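Local coordinates for ferric iron-binding protein HitA (Pseudomonas aeruginosa PAO1, PDB 6IWF), which binds ferric iron as a bacterial solute-binding protein, probably for import, and is involved in gallium internalization, at residues Ala75-Glu80 with Ala229-Ser234; Gln146-Ile151 with Gly293-Ala298; Gly216-Gly221 with Pro284-Pro289. All blocks are in the same frame, centred on the assembly; numbering follows the deposited sequence.

Contact 1: residues Ala75-Glu80 with Ala229-Ser234; sequences AKLEPE and AAVLKS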
loop_
_atom_site.group_PDB
_atom_site.type_symbol
_atom_site.label_atom_id
_atom_site.label_comp_id
_atom_site.label_asym_id
_atom_site.label_seq_id
_atom_site.Cartn_x
_atom_site.Cartn_y
_atom_site.Cartn_z
ATOM N N ALA A 75 -18.559 -9.295 -1.965
ATOM C CA ALA A 75 -19.872 -8.824 -2.391
ATOM C C ALA A 75 -19.739 -7.618 -3.314
ATOM O O ALA A 75 -18.886 -6.754 -3.106
ATOM C CB ALA A 75 -20.716 -8.446 -1.171
ATOM N N LYS A 76 -20.606 -7.548 -4.325
ATOM C CA LYS A 76 -20.666 -6.342 -5.142
ATOM C C LYS A 76 -21.016 -5.146 -4.257
ATOM O O LYS A 76 -21.886 -5.226 -3.387
ATOM C CB LYS A 76 -21.691 -6.528 -6.273
ATOM C CG LYS A 76 -22.453 -5.266 -6.705
ATOM C CD LYS A 76 -21.594 -4.251 -7.463
ATOM C CE LYS A 76 -22.468 -3.349 -8.343
ATOM N NZ LYS A 76 -22.998 -2.148 -7.626
ATOM N N LEU A 77 -20.302 -4.041 -4.451
ATOM C CA LEU A 77 -20.541 -2.839 -3.663
ATOM C C LEU A 77 -21.700 -2.028 -4.238
ATOM O O LEU A 77 -21.937 -2.013 -5.448
ATOM C CB LEU A 77 -19.284 -1.973 -3.617
ATOM C CG LEU A 77 -18.126 -2.546 -2.799
ATOM C CD1 LEU A 77 -16.851 -1.749 -3.087
ATOM C CD2 LEU A 77 -18.455 -2.535 -1.311
ATOM N N GLU A 78 -22.407 -1.326 -3.358
ATOM C CA GLU A 78 -23.519 -0.501 -3.810
ATOM C C GLU A 78 -23.030 0.550 -4.807
ATOM O O GLU A 78 -21.945 1.123 -4.635
ATOM C CB GLU A 78 -24.207 0.157 -2.614
ATOM C CG GLU A 78 -25.046 -0.836 -1.823
ATOM C CD GLU A 78 -25.649 -0.244 -0.568
ATOM O OE1 GLU A 78 -26.601 -0.846 -0.030
ATOM O OE2 GLU A 78 -25.180 0.820 -0.116
ATOM N N PRO A 79 -23.789 0.807 -5.877
ATOM C CA PRO A 79 -23.345 1.795 -6.872
ATOM C C PRO A 79 -23.071 3.165 -6.285
ATOM O O PRO A 79 -22.170 3.863 -6.772
ATOM C CB PRO A 79 -24.511 1.829 -7.875
ATOM C CG PRO A 79 -25.675 1.203 -7.153
ATOM C CD PRO A 79 -25.080 0.194 -6.236
ATOM N N GLU A 80 -23.813 3.571 -5.250
ATOM C CA GLU A 80 -23.509 4.829 -4.573
ATOM C C GLU A 80 -22.088 4.827 -4.020
ATOM O O GLU A 80 -21.394 5.849 -4.063
ATOM C CB GLU A 80 -24.508 5.082 -3.446
ATOM C CG GLU A 80 -25.937 5.288 -3.911
ATOM C CD GLU A 80 -26.738 3.990 -3.994
ATOM O OE1 GLU A 80 -27.985 4.076 -4.044
ATOM O OE2 GLU A 80 -26.139 2.889 -4.020
ATOM N N ALA A 229 -10.740 -1.881 0.294
ATOM C CA ALA A 229 -11.660 -2.494 1.231
ATOM C C ALA A 229 -12.768 -3.204 0.476
ATOM O O ALA A 229 -13.049 -2.913 -0.688
ATOM C CB ALA A 229 -12.275 -1.472 2.191
ATOM N N ALA A 230 -13.414 -4.127 1.170
ATOM C CA ALA A 230 -14.423 -4.961 0.536
ATOM C C ALA A 230 -15.349 -5.514 1.603
ATOM O O ALA A 230 -14.965 -5.659 2.762
ATOM C CB ALA A 230 -13.785 -6.113 -0.258
ATOM N N VAL A 231 -16.580 -5.810 1.188
ATOM C CA VAL A 231 -17.569 -6.533 1.987
ATOM C C VAL A 231 -17.502 -8.014 1.628
ATOM O O VAL A 231 -17.487 -8.367 0.448
ATOM C CB VAL A 231 -18.976 -5.980 1.713
ATOM C CG1 VAL A 231 -20.044 -6.833 2.425
ATOM C CG2 VAL A 231 -19.050 -4.514 2.136
ATOM N N LEU A 232 -17.505 -8.886 2.636
ATOM C CA LEU A 232 -17.464 -10.319 2.365
ATOM C C LEU A 232 -18.844 -10.806 1.938
ATOM O O LEU A 232 -19.860 -10.425 2.527
ATOM C CB LEU A 232 -16.989 -11.097 3.594
ATOM C CG LEU A 232 -15.486 -11.144 3.874
ATOM C CD1 LEU A 232 -14.732 -11.660 2.646
ATOM C CD2 LEU A 232 -14.930 -9.794 4.330
ATOM N N LYS A 233 -18.879 -11.641 0.895
ATOM C CA LYS A 233 -20.152 -12.181 0.428
ATOM C C LYS A 233 -20.851 -12.976 1.520
ATOM O O LYS A 233 -22.088 -13.004 1.582
ATOM C CB LYS A 233 -19.915 -13.059 -0.803
ATOM C CG LYS A 233 -21.081 -13.128 -1.760
ATOM C CD LYS A 233 -20.587 -13.212 -3.196
ATOM C CE LYS A 233 -21.418 -14.172 -4.022
ATOM N NZ LYS A 233 -20.997 -14.114 -5.451
ATOM N N SER A 234 -20.072 -13.605 2.399
ATOM C CA SER A 234 -20.575 -14.432 3.486
ATOM C C SER A 234 -21.132 -13.630 4.658
ATOM O O SER A 234 -21.703 -14.229 5.574
ATOM C CB SER A 234 -19.453 -15.346 3.993
ATOM O OG SER A 234 -18.418 -14.595 4.619
HETATM O O HOH W 1 -17.049 -5.651 -1.596
#
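A75 and V231 meet backbone to backbone near the end of strand 224-231. The two segments run in opposite senses and diverge beyond A75. The fold is that of a bacterial solute-binding protein, and here the loop at A75 joins the end region of a strand inside its mixed sheet. A75 N donates to V231 O at 2.8 Å. The bond is nearly straight, with an N-H...O angle of 167°, though the donor is tilted 23° from the carbonyl plane. The return bond of a hydrogen-bonded antiparallel pair is replaced by a water. That water binds A75 O at 2.6 Å and accepts from V231 N at 2.8 Å. Two residues back, L73 pairs with K233 by a backbone bond, which continues the antiparallel order. Within the sheet proper, A230 pairs with L57 of strand 56-59 and A229 with I97 of strand 97-108.

The side chains add a small apolar patch. V231 directs its CB toward 75-80, and its two methyls divide the work. CG1 is anti to the backbone N (chi1 174°) and meets A75 CB. CG2, beside the backbone N, faces L77. The A75 methyl also lies close to the carbonyl oxygen that its own N-H binds. Helix 238-248 covers the patch: A241 and V245 touch V231, and Q242 touches L77. Q242 also grips the loop itself, donating to K76 O and accepting from E78 N, just ahead of helix 79-82. The apolar contact with the loop ends at one branch of L77, where CD2 lies 4.0 Å from V231 CG2.

Contact 2: residues Gln146-Ile151 with Gly293-Ala298; sequences QVAAVI and GEASEA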
loop_
_atom_site.group_PDB
_atom_site.type_symbol
_atom_site.label_atom_id
_atom_site.label_comp_id
_atom_site.label_asym_id
_atom_site.label_seq_id
_atom_site.Cartn_x
_atom_site.Cartn_y
_atom_site.Cartn_z
ATOM N N GLN A 146 6.268 -3.461 -6.341
ATOM C CA GLN A 146 7.357 -2.830 -7.086
ATOM C C GLN A 146 7.927 -3.788 -8.122
ATOM O O GLN A 146 8.191 -3.405 -9.265
ATOM C CB GLN A 146 8.464 -2.371 -6.132
ATOM C CG GLN A 146 9.652 -1.695 -6.861
ATOM C CD GLN A 146 9.233 -0.376 -7.527
ATOM O OE1 GLN A 146 9.339 0.694 -6.919
ATOM N NE2 GLN A 146 8.759 -0.449 -8.775
ATOM N N VAL A 147 8.146 -5.041 -7.732
ATOM C CA VAL A 147 8.689 -6.007 -8.683
ATOM C C VAL A 147 7.711 -6.245 -9.825
ATOM O O VAL A 147 8.103 -6.309 -10.999
ATOM C CB VAL A 147 9.044 -7.317 -7.955
ATOM C CG1 VAL A 147 9.539 -8.371 -8.958
ATOM C CG2 VAL A 147 10.094 -7.042 -6.905
ATOM N N ALA A 148 6.422 -6.377 -9.503
ATOM C CA ALA A 148 5.426 -6.585 -10.544
ATOM C C ALA A 148 5.425 -5.427 -11.530
ATOM O O ALA A 148 5.259 -5.630 -12.736
ATOM C CB ALA A 148 4.033 -6.760 -9.930
ATOM N N ALA A 149 5.616 -4.204 -11.029
ATOM C CA ALA A 149 5.689 -3.044 -11.912
ATOM C C ALA A 149 6.909 -3.115 -12.823
ATOM O O ALA A 149 6.815 -2.785 -14.010
ATOM C CB ALA A 149 5.713 -1.759 -11.084
ATOM N N VAL A 150 8.055 -3.551 -12.302
ATOM C CA VAL A 150 9.234 -3.649 -13.166
ATOM C C VAL A 150 9.004 -4.699 -14.252
ATOM O O VAL A 150 9.348 -4.489 -15.419
ATOM C CB VAL A 150 10.509 -3.926 -12.339
ATOM C CG1 VAL A 150 11.725 -4.135 -13.256
ATOM C CG2 VAL A 150 10.796 -2.779 -11.373
ATOM N N ILE A 151 8.410 -5.844 -13.893
ATOM C CA ILE A 151 8.116 -6.861 -14.908
ATOM C C ILE A 151 7.211 -6.289 -15.985
ATOM O O ILE A 151 7.440 -6.486 -17.187
ATOM C CB ILE A 151 7.476 -8.102 -14.268
ATOM C CG1 ILE A 151 8.490 -8.809 -13.381
ATOM C CG2 ILE A 151 6.969 -9.061 -15.366
ATOM C CD1 ILE A 151 7.878 -9.913 -12.527
ATOM N N GLY A 293 -2.442 -6.768 -10.762
ATOM C CA GLY A 293 -3.105 -8.030 -10.477
ATOM C C GLY A 293 -2.697 -8.608 -9.139
ATOM O O GLY A 293 -2.483 -7.888 -8.154
ATOM N N GLU A 294 -2.585 -9.941 -9.091
ATOM C CA GLU A 294 -2.151 -10.620 -7.877
ATOM C C GLU A 294 -0.636 -10.629 -7.731
ATOM O O GLU A 294 -0.124 -11.158 -6.736
ATOM C CB GLU A 294 -2.697 -12.061 -7.852
ATOM C CG GLU A 294 -4.230 -12.104 -7.723
ATOM C CD GLU A 294 -4.823 -13.502 -7.873
ATOM O OE1 GLU A 294 -5.762 -13.673 -8.692
ATOM O OE2 GLU A 294 -4.359 -14.419 -7.164
ATOM N N ALA A 295 0.084 -10.044 -8.689
ATOM C CA ALA A 295 1.549 -9.998 -8.656
ATOM C C ALA A 295 2.158 -11.399 -8.587
ATOM O O ALA A 295 3.185 -11.613 -7.939
ATOM C CB ALA A 295 2.056 -9.135 -7.493
ATOM N N SER A 296 1.533 -12.365 -9.279
ATOM C CA SER A 296 1.983 -13.755 -9.184
ATOM C C SER A 296 3.353 -13.961 -9.825
ATOM O O SER A 296 4.198 -14.689 -9.283
ATOM C CB SER A 296 0.952 -14.678 -9.831
ATOM O OG SER A 296 -0.248 -14.663 -9.080
ATOM N N GLU A 297 3.589 -13.343 -10.985
ATOM C CA GLU A 297 4.891 -13.478 -11.632
ATOM C C GLU A 297 5.981 -12.838 -10.781
ATOM O O GLU A 297 7.096 -13.366 -10.677
ATOM C CB GLU A 297 4.837 -12.851 -13.027
ATOM C CG GLU A 297 5.908 -13.315 -14.004
ATOM C CD GLU A 297 5.659 -12.791 -15.419
ATOM O OE1 GLU A 297 6.593 -12.825 -16.247
ATOM O OE2 GLU A 297 4.525 -12.342 -15.705
ATOM N N ALA A 298 5.673 -11.694 -10.167
ATOM C CA ALA A 298 6.626 -11.051 -9.266
ATOM C C ALA A 298 6.984 -11.961 -8.094
ATOM O O ALA A 298 8.155 -12.057 -7.708
ATOM C CB ALA A 298 6.058 -9.723 -8.756
#
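This is a close helix-to-helix packing contact between alanine, valine and isoleucine side chains. It packs the last helix of the chain, 296-305, on helix 141-154 of this solute-binding fold, with A298 in the first turn set against the middle of the partner. No hydrogen bond crosses between the two segments.

The A298 methyl is the centre of the contact. It points at the backbone of the other helix, and its CB comes to 3.4 Å from A148 N. V147 and A148 take it from neighbouring positions. V147 CG1 lies 3.7 Å from A298 CB, and A148 CB lies 3.8 Å from the same methyl. V147 CG1 is placed there by a chi1 of 177°, anti to the backbone N. A turn further on, I151 sends CD1 alongside the backbone of the other helix, 3.7 Å from A298 CA. Its other branch, CG2, lies beside the carboxylate of E297, whose chain is extended beyond CG.

A148 CB also touches A295 CB at 3.9 Å. A295 is the N-cap residue of helix 296-305. Its backbone is left-handed, with a phi of 58°. L301 of the same helix extends the surface to both V147 and I151. On the far side of 293-298, E294 packs on I66, R67 and S70 of helix 63-70.

Small methyls at A148, A295 and A298 let the backbones come close, with the nearest CA atoms, those of A148 and A298, 4.8 Å apart. The segments thus adhere through van der Waals contact and burial of apolar surface, with shape rather than polar pairing setting the fit.

Contact 3: residues Gly216-Gly221 with Pro284-Pro289; sequences GNQDPG and PPKLTP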
loop_
_atom_site.group_PDB
_atom_site.type_symbol
_atom_site.label_atom_id
_atom_site.label_comp_id
_atom_site.label_asym_id
_atom_site.label_seq_id
_atom_site.Cartn_x
_atom_site.Cartn_y
_atom_site.Cartn_z
ATOM N N GLY A 216 9.770 10.267 -10.175
ATOM C CA GLY A 216 8.951 10.837 -11.235
ATOM C C GLY A 216 9.184 10.196 -12.587
ATOM O O GLY A 216 9.601 9.036 -12.663
ATOM N N ASN A 217 8.899 10.943 -13.665
ATOM C CA ASN A 217 9.273 10.583 -15.040
ATOM C C ASN A 217 8.775 9.203 -15.470
ATOM O O ASN A 217 9.377 8.565 -16.341
ATOM C CB ASN A 217 10.788 10.680 -15.230
ATOM C CG ASN A 217 11.168 10.915 -16.673
ATOM O OD1 ASN A 217 10.528 11.705 -17.371
ATOM N ND2 ASN A 217 12.212 10.228 -17.133
ATOM N N GLN A 218 7.655 8.750 -14.897
ATOM C CA GLN A 218 7.080 7.421 -15.121
ATOM C C GLN A 218 8.078 6.319 -14.826
ATOM O O GLN A 218 7.921 5.195 -15.308
ATOM C CB GLN A 218 6.528 7.253 -16.540
ATOM C CG GLN A 218 5.348 8.132 -16.812
ATOM C CD GLN A 218 4.640 7.760 -18.093
ATOM O OE1 GLN A 218 5.082 6.883 -18.847
ATOM N NE2 GLN A 218 3.543 8.440 -18.360
ATOM N N ASP A 219 9.081 6.632 -14.007
ATOM C CA ASP A 219 10.023 5.622 -13.564
ATOM C C ASP A 219 9.292 4.493 -12.842
ATOM O O ASP A 219 8.299 4.728 -12.150
ATOM C CB ASP A 219 11.051 6.232 -12.616
ATOM C CG ASP A 219 12.263 5.347 -12.443
ATOM O OD1 ASP A 219 13.051 5.274 -13.419
ATOM O OD2 ASP A 219 12.409 4.724 -11.347
ATOM N N PRO A 220 9.770 3.251 -12.952
ATOM C CA PRO A 220 9.120 2.187 -12.167
ATOM C C PRO A 220 9.139 2.481 -10.677
ATOM O O PRO A 220 8.211 2.090 -9.963
ATOM C CB PRO A 220 9.928 0.928 -12.522
ATOM C CG PRO A 220 10.517 1.232 -13.880
ATOM C CD PRO A 220 10.831 2.727 -13.834
ATOM N N GLY A 221 10.141 3.209 -10.193
ATOM C CA GLY A 221 10.201 3.518 -8.784
ATOM C C GLY A 221 9.297 4.647 -8.341
ATOM O O GLY A 221 9.342 5.012 -7.166
ATOM N N PRO A 284 3.581 9.182 -12.159
ATOM C CA PRO A 284 3.827 7.745 -11.953
ATOM C C PRO A 284 3.693 6.971 -13.250
ATOM O O PRO A 284 3.071 7.438 -14.222
ATOM C CB PRO A 284 2.717 7.336 -10.967
ATOM C CG PRO A 284 1.581 8.260 -11.309
ATOM C CD PRO A 284 2.241 9.574 -11.678
ATOM N N PRO A 285 4.248 5.768 -13.294
ATOM C CA PRO A 285 3.987 4.879 -14.429
ATOM C C PRO A 285 2.495 4.614 -14.562
ATOM O O PRO A 285 1.733 4.688 -13.594
ATOM C CB PRO A 285 4.766 3.601 -14.065
ATOM C CG PRO A 285 4.935 3.665 -12.570
ATOM C CD PRO A 285 5.002 5.106 -12.209
ATOM N N LYS A 286 2.066 4.343 -15.794
ATOM C CA LYS A 286 0.647 4.152 -16.090
ATOM C C LYS A 286 0.244 2.704 -15.794
ATOM O O LYS A 286 -0.021 1.895 -16.685
ATOM C CB LYS A 286 0.367 4.534 -17.539
ATOM C CG LYS A 286 0.787 5.957 -17.879
ATOM C CD LYS A 286 -0.122 6.979 -17.187
ATOM C CE LYS A 286 0.033 8.365 -17.813
ATOM N NZ LYS A 286 -0.769 9.399 -17.093
ATOM N N LEU A 287 0.207 2.378 -14.497
ATOM C CA LEU A 287 -0.176 1.052 -14.027
ATOM C C LEU A 287 -1.312 1.180 -13.029
ATOM O O LEU A 287 -1.175 1.893 -12.032
ATOM C CB LEU A 287 0.972 0.312 -13.347
ATOM C CG LEU A 287 2.191 0.007 -14.212
ATOM C CD1 LEU A 287 3.377 -0.353 -13.330
ATOM C CD2 LEU A 287 1.859 -1.119 -15.167
ATOM N N THR A 288 -2.389 0.464 -13.276
ATOM C CA THR A 288 -3.545 0.409 -12.397
ATOM C C THR A 288 -3.453 -0.793 -11.485
ATOM O O THR A 288 -2.647 -1.701 -11.703
ATOM C CB THR A 288 -4.821 0.313 -13.227
ATOM O OG1 THR A 288 -4.797 -0.927 -13.947
ATOM C CG2 THR A 288 -4.929 1.476 -14.189
ATOM N N PRO A 289 -4.289 -0.847 -10.438
ATOM C CA PRO A 289 -4.385 -2.091 -9.660
ATOM C C PRO A 289 -4.599 -3.318 -10.529
ATOM O O PRO A 289 -3.993 -4.369 -10.286
ATOM C CB PRO A 289 -5.581 -1.819 -8.742
ATOM C CG PRO A 289 -5.515 -0.354 -8.500
ATOM C CD PRO A 289 -5.055 0.251 -9.814
HETATM O O HOH W 2 2.504 9.713 -15.517
HETATM O O HOH W 3 4.070 4.182 -17.816
#
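Q218 lies along the chain at P284-K286. Most of its side-chain atoms meet that chain directly, and OE1 reaches it through a water. CB comes first, 4.1 Å from P285 CA. CG is anti to the carbonyl carbon (chi1 -66°), which carries it over the carbonyl of P284, with CG 3.5 Å from P284 O. From CG the chain is extended, so CD moves on past the same oxygen toward K286. At the tip the amide divides. NE2 lies against the aliphatic chain of K286, near both CG and CE. It also donates to a water at 3.3 Å, and this water gives a shorter bond, 2.7 Å, to P284 O. Q218 OE1 accepts from a second water at 3.1 Å. That second water accepts in turn from K286 N at 2.9 Å. Two water bridges therefore tie the one amide to the backbone on either side of P285.

The backbone shapes behind this are compact turns. G216 to D219 form a type I' beta turn, closed by D219 N to G216 O, with N217 and Q218 both at positive phi. K286 is the centre of an inverse gamma turn, whose closing bond from L287 N to P285 O is weak. Both loops belong to the solute-binding protein fold. The loop 216-221 leads into strand 224-231. The loop 284-289 leads into helix 289-292.

P285 meets backbone oxygens with CB, CG and CD. Its CB packs on Q218 O, and its CD lies 3.3 Å from D219 O. L153 of helix 141-154 touches P285 and P220. The D219 side chain leaves the backbone away from 284-289. Its OD2 accepts from G221 N in an Asx turn, with the donor 41° out of the carboxylate plane, and also from L122 N; OD1 bonds to S121 OG.

How the contacts relate
Contacts 2 and 3 adjoin each other, with centres 13 Å apart. Helix 141-154 joins them: Q146 NE2 lies 2.9 Å from P220 O, a probable hydrogen bond, and A149 CB lies 3.5 Å from L287 CD1. Along the chain, contact 3 is nested inside the loop closed by contact 2. Contact 1 stands apart. Its centre is 26 Å from that of contact 2 and 28 Å from that of contact 3, and it touches neither. Strand 224-231 starts soon after 216-221 and runs into contact 1. All three lie away from the iron ligands H12, E60, Y196 and Y197, and no iron is bound in this model.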